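Local atomic coordinates of putative TetR-family transcriptional regulator (Rhodococcus sp., PDB entry 2G3B), a protein that probably binds cis-regulatory DNA through a helix-turn-helix domain and regulates transcription, as repressors of the TetR family do. Residues 75-80 and 182-187. Residues are numbered along the deposited sequence; the frame is centred on the assembly and turned at random.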
loop_
_atom_site.group_PDB
_atom_site.type_symbol
_atom_site.label_atom_id
_atom_site.label_comp_id
_atom_site.label_asym_id
_atom_site.label_seq_id
_atom_site.Cartn_x
_atom_site.Cartn_y
_atom_site.Cartn_z
ATOM N N SER A 75 22.749 15.112 10.111
ATOM C CA SER A 75 22.691 15.400 8.660
ATOM C C SER A 75 21.277 15.270 8.112
ATOM O O SER A 75 20.391 14.751 8.806
ATOM C CB SER A 75 23.675 14.528 7.864
ATOM O OG SER A 75 23.249 13.162 7.860
ATOM N N ALA A 76 21.044 15.722 6.879
ATOM C CA ALA A 76 19.722 15.508 6.251
ATOM C C ALA A 76 19.564 14.021 5.988
ATOM O O ALA A 76 18.480 13.418 6.200
ATOM C CB ALA A 76 19.587 16.291 4.977
ATOM N N ARG A 77 20.674 13.409 5.580
ATOM C CA ARG A 77 20.708 11.974 5.386
ATOM C C ARG A 77 20.305 11.238 6.665
ATOM O O ARG A 77 19.452 10.355 6.612
ATOM C CB ARG A 77 22.077 11.510 4.865
ATOM C CG ARG A 77 21.898 10.303 4.023
ATOM C CD ARG A 77 23.183 9.686 3.625
ATOM N NE ARG A 77 22.842 8.390 3.063
ATOM C CZ ARG A 77 23.304 7.944 1.915
ATOM N NH1 ARG A 77 24.169 8.673 1.216
ATOM N NH2 ARG A 77 22.926 6.748 1.501
ATOM N N ASP A 78 20.878 11.635 7.802
ATOM C CA ASP A 78 20.535 11.047 9.106
ATOM C C ASP A 78 19.038 11.146 9.405
ATOM O O ASP A 78 18.417 10.144 9.748
ATOM C CB ASP A 78 21.344 11.689 10.246
ATOM C CG ASP A 78 22.850 11.416 10.137
ATOM O OD1 ASP A 78 23.273 10.299 9.720
ATOM O OD2 ASP A 78 23.619 12.349 10.449
ATOM N N ARG A 79 18.460 12.328 9.191
ATOM C CA ARG A 79 17.047 12.604 9.532
ATOM C C ARG A 79 16.096 11.880 8.606
ATOM O O ARG A 79 15.104 11.308 9.058
ATOM C CB ARG A 79 16.734 14.126 9.564
ATOM C CG ARG A 79 17.461 14.859 10.704
ATOM C CD ARG A 79 17.064 16.338 10.832
ATOM N NE ARG A 79 17.841 17.218 9.952
ATOM C CZ ARG A 79 18.950 17.859 10.308
ATOM N NH1 ARG A 79 19.436 17.745 11.548
ATOM N NH2 ARG A 79 19.589 18.625 9.415
ATOM N N LEU A 80 16.384 11.917 7.320
ATOM C CA LEU A 80 15.618 11.165 6.339
ATOM C C LEU A 80 15.650 9.663 6.541
ATOM O O LEU A 80 14.629 8.995 6.403
ATOM C CB LEU A 80 16.154 11.428 4.938
ATOM C CG LEU A 80 15.536 12.442 4.006
ATOM C CD1 LEU A 80 16.132 12.140 2.641
ATOM C CD2 LEU A 80 14.017 12.301 3.973
ATOM N N GLY A 182 18.483 1.539 0.517
ATOM C CA GLY A 182 19.045 1.616 -0.877
ATOM C C GLY A 182 18.307 2.716 -1.646
ATOM O O GLY A 182 18.932 3.502 -2.368
ATOM N N ALA A 183 16.983 2.807 -1.478
ATOM C CA ALA A 183 16.216 3.919 -2.089
ATOM C C ALA A 183 16.734 5.327 -1.720
ATOM O O ALA A 183 16.962 6.175 -2.615
ATOM C CB ALA A 183 14.744 3.782 -1.779
ATOM N N ILE A 184 16.965 5.550 -0.432
ATOM C CA ILE A 184 17.603 6.781 0.071
ATOM C C ILE A 184 18.951 7.025 -0.501
ATOM O O ILE A 184 19.254 8.186 -0.873
ATOM C CB ILE A 184 17.794 6.749 1.609
ATOM C CG1 ILE A 184 16.432 6.780 2.282
ATOM C CG2 ILE A 184 18.730 7.932 2.064
ATOM C CD1 ILE A 184 16.386 6.199 3.740
ATOM N N ASP A 185 19.782 5.977 -0.568
ATOM C CA ASP A 185 21.093 6.105 -1.220
ATOM C C ASP A 185 20.900 6.624 -2.647
ATOM O O ASP A 185 21.570 7.561 -3.062
ATOM C CB ASP A 185 21.830 4.762 -1.264
ATOM C CG ASP A 185 23.313 4.909 -1.638
ATOM O OD1 ASP A 185 24.036 5.633 -0.929
ATOM O OD2 ASP A 185 23.755 4.313 -2.668
ATOM N N VAL A 186 19.981 6.019 -3.393
ATOM C CA VAL A 186 19.824 6.360 -4.821
ATOM C C VAL A 186 19.354 7.809 -4.952
ATOM O O VAL A 186 19.901 8.584 -5.748
ATOM C CB VAL A 186 18.932 5.330 -5.581
ATOM C CG1 VAL A 186 18.670 5.776 -7.019
ATOM C CG2 VAL A 186 19.631 3.989 -5.614
ATOM N N VAL A 187 18.389 8.187 -4.124
ATOM C CA VAL A 187 17.984 9.587 -3.967
ATOM C C VAL A 187 19.094 10.537 -3.446
ATOM O O VAL A 187 19.128 11.726 -3.797
ATOM C CB VAL A 187 16.675 9.671 -3.102
ATOM C CG1 VAL A 187 16.409 11.096 -2.572
ATOM C CG2 VAL A 187 15.503 9.131 -3.906
HETATM O O HOH W 1 24.177 8.460 -2.209
#
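Arg77 and Asp185 show how a long side chain can span two helices that stand well apart: the axes of 76-80 and 182-187 come no closer than 11.3 Å, yet a salt bridge joins them. The arginine reaches over with its chain extended from CG to NE and brings Arg77 NH2 to Asp185 OD1, 2.9 Å away. The bond is nearly straight, 175° at the hydrogen, and lies in the guanidinium plane; on the acceptor it uses the anti lone pair, away from OD2, and with this approach the pair meets through a single N-H rather than as a two-pronged bridge. The carboxylate plane is turned 38° from that of the guanidinium. One water donates to both OD1 (3.1 Å) and the backbone O (2.9 Å) of Asp185, with a weak, long link to Arg77 NH1. Both helices belong to the all-helical C-terminal domain of a TetR-type regulator and run roughly antiparallel here; a capping box of Ser75 and Asp78 starts the first, while Val186 on the second packs against Val186 of the second subunit. Methyls of the buried Ile184, which points at the first helix, lie 4.3 Å (CG2) from Arg77 NE and 4.2 Å (CD1) from Leu80 O. Leu80 makes this contact through its backbone oxygen, while its buried side chain packs on Ile129, Met155 and Met188.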